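Isoaspartyl dipeptidase (Fervidobacterium islandicum, PDB 7CDH) probably hydrolyses isoaspartyl (beta-aspartyl) dipeptides as a zinc-dependent M38 metallopeptidase, a reaction linked to protein repair. Local coordinates at residues A[60-65]-A[282-287]; A[128-133]-A[156-161]. All blocks are in the same frame, centred on the assembly; numbering follows the deposited sequence.

Interaction 1. Residues A[60-65]-A[282-287]; sequences PHVHIT and ISSDGQ. With ZN (zinc ion), chain L.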
ATOM      1  N   PRO A  60     -21.832  28.967  -8.766  1.00 38.79           N
ATOM      2  CA  PRO A  60     -20.549  28.251  -8.725  1.00 38.21           C
ATOM      3  C   PRO A  60     -20.181  27.567  -7.395  1.00 34.35           C
ATOM      4  O   PRO A  60     -19.043  27.169  -7.209  1.00 38.27           O
ATOM      5  CB  PRO A  60     -19.583  29.417  -8.962  1.00 38.49           C
ATOM      6  CG  PRO A  60     -20.234  30.543  -8.172  1.00 37.33           C
ATOM      7  CD  PRO A  60     -21.704  30.418  -8.527  1.00 35.28           C
ATOM      8  N   HIS A  61     -21.117  27.460  -6.470  1.00 31.86           N
ATOM      9  CA  HIS A  61     -20.855  26.832  -5.153  1.00 36.14           C
ATOM     10  C   HIS A  61     -22.143  26.240  -4.545  1.00 36.77           C
ATOM     11  O   HIS A  61     -22.850  26.968  -3.829  1.00 30.33           O
ATOM     12  CB  HIS A  61     -20.187  27.859  -4.257  1.00 38.32           C
ATOM     13  CG  HIS A  61     -19.787  27.289  -2.951  1.00 45.45           C
ATOM     14  ND1 HIS A  61     -18.512  26.845  -2.717  1.00 47.96           N
ATOM     15  CD2 HIS A  61     -20.498  27.036  -1.837  1.00 47.15           C
ATOM     16  CE1 HIS A  61     -18.450  26.382  -1.492  1.00 50.28           C
ATOM     17  NE2 HIS A  61     -19.659  26.447  -0.942  1.00 44.08           N
ATOM     18  N   VAL A  62     -22.427  24.961  -4.848  1.00 36.38           N
ATOM     19  CA  VAL A  62     -23.614  24.201  -4.344  1.00 34.21           C
ATOM     20  C   VAL A  62     -23.196  22.836  -3.784  1.00 30.50           C
ATOM     21  O   VAL A  62     -22.461  22.103  -4.430  1.00 28.16           O
ATOM     22  CB  VAL A  62     -24.666  24.031  -5.444  1.00 35.26           C
ATOM     23  CG1 VAL A  62     -25.889  23.309  -4.928  1.00 36.91           C
ATOM     24  CG2 VAL A  62     -25.045  25.378  -6.015  1.00 38.28           C
ATOM     25  N   HIS A  63     -23.655  22.510  -2.586  1.00 31.39           N
ATOM     26  CA  HIS A  63     -23.458  21.172  -1.992  1.00 28.69           C
ATOM     27  C   HIS A  63     -24.517  20.266  -2.573  1.00 26.67           C
ATOM     28  O   HIS A  63     -25.417  19.979  -1.853  1.00 25.03           O
ATOM     29  CB  HIS A  63     -23.463  21.255  -0.471  1.00 28.85           C
ATOM     30  CG  HIS A  63     -22.306  22.058   0.015  1.00 30.52           C
ATOM     31  ND1 HIS A  63     -21.028  21.586  -0.028  1.00 31.35           N
ATOM     32  CD2 HIS A  63     -22.219  23.319   0.496  1.00 36.43           C
ATOM     33  CE1 HIS A  63     -20.195  22.504   0.458  1.00 35.35           C
ATOM     34  NE2 HIS A  63     -20.898  23.579   0.785  1.00 33.94           N
ATOM     35  N   ILE A  64     -24.386  19.877  -3.842  1.00 27.01           N
ATOM     36  CA  ILE A  64     -25.427  19.115  -4.572  1.00 28.80           C
ATOM     37  C   ILE A  64     -25.762  17.777  -3.876  1.00 32.75           C
ATOM     38  O   ILE A  64     -26.935  17.304  -4.043  1.00 35.26           O
ATOM     39  CB  ILE A  64     -25.023  18.923  -6.035  1.00 29.84           C
ATOM     40  CG1 ILE A  64     -23.762  18.080  -6.244  1.00 28.64           C
ATOM     41  CG2 ILE A  64     -24.909  20.276  -6.706  1.00 30.71           C
ATOM     42  CD1 ILE A  64     -23.451  17.835  -7.748  1.00 29.57           C
ATOM     43  N   THR A  65     -24.841  17.161  -3.124  1.00 29.88           N
ATOM     44  CA  THR A  65     -25.115  15.847  -2.480  1.00 30.71           C
ATOM     45  C   THR A  65     -25.666  16.023  -1.062  1.00 29.38           C
ATOM     46  O   THR A  65     -26.049  15.026  -0.453  1.00 34.51           O
ATOM     47  CB  THR A  65     -23.897  14.927  -2.436  1.00 29.53           C
ATOM     48  OG1 THR A  65     -22.941  15.477  -1.542  1.00 30.38           O
ATOM     49  CG2 THR A  65     -23.319  14.691  -3.804  1.00 30.81           C
ATOM     50  N   ILE A 282     -21.575  35.776  -6.976  1.00 28.88           N
ATOM     51  CA  ILE A 282     -22.341  35.259  -5.817  1.00 32.14           C
ATOM     52  C   ILE A 282     -22.645  33.761  -5.998  1.00 34.62           C
ATOM     53  O   ILE A 282     -22.676  33.236  -7.162  1.00 29.11           O
ATOM     54  CB  ILE A 282     -23.614  36.094  -5.610  1.00 33.57           C
ATOM     55  CG1 ILE A 282     -24.556  36.010  -6.810  1.00 31.12           C
ATOM     56  CG2 ILE A 282     -23.235  37.526  -5.261  1.00 34.95           C
ATOM     57  CD1 ILE A 282     -25.955  36.506  -6.510  1.00 31.70           C
ATOM     58  N   SER A 283     -22.895  33.098  -4.868  1.00 35.55           N
ATOM     59  CA  SER A 283     -23.246  31.656  -4.812  1.00 34.39           C
ATOM     60  C   SER A 283     -24.240  31.397  -3.672  1.00 30.61           C
ATOM     61  O   SER A 283     -24.199  32.112  -2.643  1.00 27.76           O
ATOM     62  CB  SER A 283     -21.987  30.837  -4.676  1.00 35.02           C
ATOM     63  OG  SER A 283     -21.365  31.057  -3.415  1.00 35.67           O
ATOM     64  N   SER A 284     -25.104  30.401  -3.827  1.00 30.11           N
ATOM     65  CA  SER A 284     -26.142  30.079  -2.810  1.00 30.64           C
ATOM     66  C   SER A 284     -25.486  29.453  -1.600  1.00 32.72           C
ATOM     67  O   SER A 284     -25.966  29.707  -0.458  1.00 39.98           O
ATOM     68  CB  SER A 284     -27.176  29.160  -3.341  1.00 33.06           C
ATOM     69  OG  SER A 284     -26.573  28.043  -3.977  1.00 33.33           O
ATOM     70  N   ASP A 285     -24.447  28.651  -1.839  1.00 33.02           N
ATOM     71  CA  ASP A 285     -23.996  27.638  -0.856  1.00 35.47           C
ATOM     72  C   ASP A 285     -25.179  26.693  -0.587  1.00 34.72           C
ATOM     73  O   ASP A 285     -25.478  26.401   0.583  1.00 33.23           O
ATOM     74  CB  ASP A 285     -23.515  28.324   0.421  1.00 38.74           C
ATOM     75  CG  ASP A 285     -22.496  27.491   1.160  1.00 40.19           C
ATOM     76  OD1 ASP A 285     -22.104  26.485   0.588  1.00 47.42           O
ATOM     77  OD2 ASP A 285     -22.062  27.886   2.269  1.00 44.53           O
ATOM     78  N   GLY A 286     -25.890  26.321  -1.643  1.00 32.10           N
ATOM     79  CA  GLY A 286     -27.158  25.592  -1.528  1.00 36.29           C
ATOM     80  C   GLY A 286     -26.944  24.257  -0.846  1.00 35.65           C
ATOM     81  O   GLY A 286     -25.918  23.646  -1.151  1.00 32.31           O
ATOM     82  N   GLN A 287     -27.897  23.843   0.004  1.00 35.00           N
ATOM     83  CA  GLN A 287     -27.861  22.625   0.872  1.00 38.66           C
ATOM     84  C   GLN A 287     -26.785  22.761   1.966  1.00 42.49           C
ATOM     85  O   GLN A 287     -26.637  21.829   2.764  1.00 39.80           O
ATOM     86  CB  GLN A 287     -27.662  21.366   0.033  1.00 32.03           C
ATOM     87  CG  GLN A 287     -28.596  21.332  -1.156  1.00 37.85           C
ATOM     88  CD  GLN A 287     -30.032  21.560  -0.742  1.00 42.93           C
ATOM     89  OE1 GLN A 287     -30.712  22.470  -1.212  1.00 48.59           O
ATOM     90  NE2 GLN A 287     -30.505  20.731   0.166  1.00 42.37           N
TER
HETATM   91 ZN    ZN L 411     -19.914  25.682   1.002  1.00 44.23          ZN
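With CG anti to the backbone N (chi1 -175°), His61 lays its ring alongside the side chain of Asp285, while His63 turns its CG anti to the carbonyl carbon (chi1 -65°) and slants across the same carboxylate. All three groups end on one zinc ion. This is the His-X-His motif of the amidohydrolase TIM barrel, at the end of the first barrel strand, facing the aspartate that follows the eighth, strand 280-283. Zinc L sits 2.1 Å from His61 NE2, 2.3 Å from His63 NE2 and 2.4 Å from Asp285 OD1; Glu156 supplies the fourth ligand. OD1 meets both rings at their edges, near their planes; because both NE2 atoms and OD1 are bound to the zinc, their closeness is that of co-ligands and not of hydrogen bonds.

A second shell fixes the rings: His61 ND1 is hydrogen-bonded to Asn193 OD1 and His63 ND1 to the carbonyl O of Cys96, which leaves each NE2 directed at the zinc. The two segments run in nearly the same direction. Asp285 N makes a weak bond to His61 O, and Ser284 OG, bonded to Asp59, weakly receives Gly286 N. On the strand itself, Ser283 CB packs 3.5 Å from His61 CB, while its OG is hydrogen-bonded to Asp246. Two residues after Asp285, Gln287 CB lies against His63 O, and its NE2 reaches away to Pro78 O. A backbone bond without that weakness comes at the inverse gamma turn centred on His63, where His63 N donates to Gly286 O at 2.9 Å, with a C=O...N angle of 164°.

Interaction 2. Residues A[128-133]-A[156-161]; sequences GSYRVP and EIAISD. With ZN (zinc ion), chain K; ZN (zinc ion), chain L.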
ATOM      1  N   GLY A 128     -11.465  17.142  -3.787  1.00 28.49           N
ATOM      2  CA  GLY A 128     -11.161  17.633  -2.425  1.00 24.87           C
ATOM      3  C   GLY A 128     -12.405  17.958  -1.629  1.00 25.76           C
ATOM      4  O   GLY A 128     -13.522  17.631  -2.080  1.00 26.63           O
ATOM      5  N   SER A 129     -12.202  18.621  -0.485  1.00 26.19           N
ATOM      6  CA  SER A 129     -13.212  19.057   0.511  1.00 25.84           C
ATOM      7  C   SER A 129     -12.504  20.079   1.413  1.00 26.74           C
ATOM      8  O   SER A 129     -11.384  20.513   1.030  1.00 30.79           O
ATOM      9  CB  SER A 129     -13.761  17.867   1.313  1.00 30.43           C
ATOM     10  OG  SER A 129     -12.766  17.283   2.193  1.00 29.83           O
ATOM     11  N   TYR A 130     -13.083  20.418   2.569  1.00 23.34           N
ATOM     12  CA  TYR A 130     -12.488  21.381   3.519  1.00 26.06           C
ATOM     13  C   TYR A 130     -11.065  20.954   3.855  1.00 27.02           C
ATOM     14  O   TYR A 130     -10.184  21.795   3.897  1.00 28.88           O
ATOM     15  CB  TYR A 130     -13.247  21.457   4.840  1.00 26.58           C
ATOM     16  CG  TYR A 130     -14.335  22.494   4.958  1.00 29.78           C
ATOM     17  CD1 TYR A 130     -15.129  22.887   3.887  1.00 30.36           C
ATOM     18  CD2 TYR A 130     -14.614  23.045   6.205  1.00 36.01           C
ATOM     19  CE1 TYR A 130     -16.156  23.812   4.041  1.00 31.35           C
ATOM     20  CE2 TYR A 130     -15.612  23.994   6.370  1.00 38.27           C
ATOM     21  CZ  TYR A 130     -16.396  24.366   5.291  1.00 37.60           C
ATOM     22  OH  TYR A 130     -17.400  25.277   5.520  1.00 47.12           O
ATOM     23  N   ARG A 131     -10.876  19.674   4.154  1.00 30.49           N
ATOM     24  CA  ARG A 131      -9.658  19.199   4.834  1.00 29.01           C
ATOM     25  C   ARG A 131      -8.474  19.178   3.873  1.00 29.68           C
ATOM     26  O   ARG A 131      -8.617  18.766   2.734  1.00 29.60           O
ATOM     27  CB  ARG A 131      -9.870  17.800   5.380  1.00 29.42           C
ATOM     28  CG  ARG A 131      -8.644  17.265   6.097  1.00 29.07           C
ATOM     29  CD  ARG A 131      -9.062  16.098   6.939  1.00 31.61           C
ATOM     30  NE  ARG A 131      -7.955  15.602   7.713  1.00 33.23           N
ATOM     31  CZ  ARG A 131      -7.016  14.790   7.262  1.00 31.30           C
ATOM     32  NH1 ARG A 131      -7.030  14.366   6.004  1.00 28.18           N
ATOM     33  NH2 ARG A 131      -6.055  14.428   8.097  1.00 32.17           N
ATOM     34  N   VAL A 132      -7.329  19.594   4.377  1.00 31.72           N
ATOM     35  CA  VAL A 132      -5.993  19.381   3.759  1.00 33.80           C
ATOM     36  C   VAL A 132      -5.303  18.292   4.577  1.00 34.44           C
ATOM     37  O   VAL A 132      -5.325  18.382   5.810  1.00 36.60           O
ATOM     38  CB  VAL A 132      -5.227  20.714   3.777  1.00 29.85           C
ATOM     39  CG1 VAL A 132      -3.756  20.509   3.509  1.00 33.20           C
ATOM     40  CG2 VAL A 132      -5.853  21.708   2.810  1.00 27.38           C
ATOM     41  N   PRO A 133      -4.721  17.215   3.986  1.00 33.02           N
ATOM     42  CA  PRO A 133      -4.631  16.989   2.545  1.00 32.14           C
ATOM     43  C   PRO A 133      -5.955  16.536   1.927  1.00 33.74           C
ATOM     44  O   PRO A 133      -6.722  15.814   2.558  1.00 35.45           O
ATOM     45  CB  PRO A 133      -3.629  15.805   2.416  1.00 28.63           C
ATOM     46  CG  PRO A 133      -3.780  15.027   3.676  1.00 28.08           C
ATOM     47  CD  PRO A 133      -4.165  16.058   4.731  1.00 34.28           C
ATOM     48  N   GLU A 156     -14.107  22.726  -1.307  1.00 33.67           N
ATOM     49  CA  GLU A 156     -13.690  24.048  -0.876  1.00 38.59           C
ATOM     50  C   GLU A 156     -12.698  23.886   0.288  1.00 38.32           C
ATOM     51  O   GLU A 156     -13.085  23.385   1.334  1.00 45.83           O
ATOM     52  CB  GLU A 156     -14.887  24.947  -0.556  1.00 41.07           C
ATOM     53  CG  GLU A 156     -15.966  24.286   0.249  1.00 44.05           C
ATOM     54  CD  GLU A 156     -17.037  25.173   0.869  1.00 43.73           C
ATOM     55  OE1 GLU A 156     -16.801  26.399   1.158  1.00 36.91           O
ATOM     56  OE2 GLU A 156     -18.159  24.631   1.012  1.00 54.03           O
ATOM     57  N   ILE A 157     -11.449  24.290   0.095  1.00 35.56           N
ATOM     58  CA  ILE A 157     -10.361  24.192   1.104  1.00 34.34           C
ATOM     59  C   ILE A 157     -10.603  25.263   2.160  1.00 32.92           C
ATOM     60  O   ILE A 157     -10.735  26.415   1.799  1.00 36.66           O
ATOM     61  CB  ILE A 157      -9.012  24.363   0.403  1.00 34.93           C
ATOM     62  CG1 ILE A 157      -8.792  23.214  -0.577  1.00 41.34           C
ATOM     63  CG2 ILE A 157      -7.890  24.493   1.406  1.00 36.45           C
ATOM     64  CD1 ILE A 157      -7.508  23.349  -1.344  1.00 48.99           C
ATOM     65  N   ALA A 158     -10.715  24.880   3.418  1.00 31.29           N
ATOM     66  CA  ALA A 158     -10.970  25.815   4.524  1.00 32.37           C
ATOM     67  C   ALA A 158      -9.648  26.436   4.951  1.00 29.73           C
ATOM     68  O   ALA A 158      -8.677  25.701   5.172  1.00 27.55           O
ATOM     69  CB  ALA A 158     -11.650  25.125   5.681  1.00 34.74           C
ATOM     70  N   ILE A 159      -9.661  27.755   5.087  1.00 31.69           N
ATOM     71  CA  ILE A 159      -8.584  28.570   5.722  1.00 32.86           C
ATOM     72  C   ILE A 159      -9.272  29.521   6.691  1.00 30.18           C
ATOM     73  O   ILE A 159     -10.442  29.857   6.462  1.00 32.38           O
ATOM     74  CB  ILE A 159      -7.791  29.317   4.640  1.00 33.03           C
ATOM     75  CG1 ILE A 159      -8.740  30.098   3.718  1.00 34.24           C
ATOM     76  CG2 ILE A 159      -6.934  28.332   3.858  1.00 31.19           C
ATOM     77  CD1 ILE A 159      -8.072  31.147   2.883  1.00 34.37           C
ATOM     78  N   SER A 160      -8.555  29.941   7.712  1.00 31.80           N
ATOM     79  CA  SER A 160      -8.990  30.978   8.670  1.00 31.58           C
ATOM     80  C   SER A 160     -10.364  30.584   9.192  1.00 32.91           C
ATOM     81  O   SER A 160     -11.276  31.409   9.150  1.00 37.21           O
ATOM     82  CB  SER A 160      -8.966  32.334   8.017  1.00 33.71           C
ATOM     83  OG  SER A 160      -7.666  32.624   7.480  1.00 35.22           O
ATOM     84  N   ASP A 161     -10.487  29.348   9.674  1.00 35.37           N
ATOM     85  CA  ASP A 161     -11.782  28.747  10.097  1.00 35.08           C
ATOM     86  C   ASP A 161     -11.529  27.662  11.149  1.00 33.93           C
ATOM     87  O   ASP A 161     -10.546  26.926  11.024  1.00 33.65           O
ATOM     88  CB  ASP A 161     -12.541  28.121   8.925  1.00 34.44           C
ATOM     89  CG  ASP A 161     -13.988  27.832   9.249  1.00 37.46           C
ATOM     90  OD1 ASP A 161     -14.269  26.742   9.801  1.00 35.33           O
ATOM     91  OD2 ASP A 161     -14.813  28.727   8.995  1.00 41.47           O
TER
HETATM   92 ZN    ZN K 410     -17.892  27.323   2.891  1.00 50.84          ZN
HETATM   93 ZN    ZN L 411     -19.914  25.682   1.002  1.00 44.23          ZN
HETATM   94  O   HOH W   1      -8.513  22.987   5.765  1.00 27.36           O
HETATM   95  O   HOH W   2     -19.399  25.267   3.947  1.00 62.33           O
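The Tyr130 ring and the Glu156 carboxylate stand nearly upright to each other, their planes 77° apart, and the two side chains run side by side toward the metals. Glu156 OE2 lies at the ring edge, in its plane, and Tyr130 CE1 comes 3.6 Å from Glu156 CD. Two other atoms approach the ring obliquely: Glu156 O, beside CD1, and the methyl of Ala158, whose CB packs 3.7 Å from Tyr130 CD2. His195 brings its own ring against the tyrosine as well.

Glu156 bridges the two zincs: OE1 binds zinc K at 2.2 Å and OE2 binds zinc L at 2.0 Å. With CG set between the backbone N and the carbonyl carbon (chi1 44°), the chain then extends straight to the metal pair. In this binuclear TIM barrel the glutamate belongs to the fourth strand, 151-159, and occupies the bridging place that a carboxylated lysine fills in many amidohydrolases. Tyr130 comes from the loop after the third strand, 122-127. Its OH is hydrogen-bonded to a water, and that water donates to Glu156 OE2 at 3.2 Å. An alanine in place of Tyr130 would remove the ring and hydroxyl, and is likely to take away one flank of the Glu156 carboxylate and of the Ala158 methyl, and to leave this water without its phenolic partner.

The loop is fastened to the strand through backbone atoms. Ala158 N gives a nearly straight bond to a lone pair of Tyr130 O, 3.2 Å long, and a second water donates to both that oxygen and Ala158 O. Tyr130 CA makes a CA-H...O contact with Glu156 O. Farther along, Val132 CG2 touches Ile157 CG2 at 3.7 Å, with Ile175 of helix 169-186 packing on both residues.

Overall arrangement
Both interactions lie within the amidohydrolase TIM barrel, their centres about 16 Å apart, and converge on its metal centre. Along the chain, 128-133 and 156-161 fall inside the long loop that pairing 60-65 with 282-287 closes. Interaction 1 brings together the ends of the first and last barrel strands; interaction 2 joins the loop after the third strand to the fourth strand, and these two strands are parallel neighbours in the main sheet. They meet directly, with His63 NE2 2.9 Å from Glu156 OE2 as co-ligands of zinc L. Interaction 2 alone adds a ligand for zinc K, whose site His195 and His224 complete. The binuclear centre thus draws on ligands from widely separated parts of the sequence.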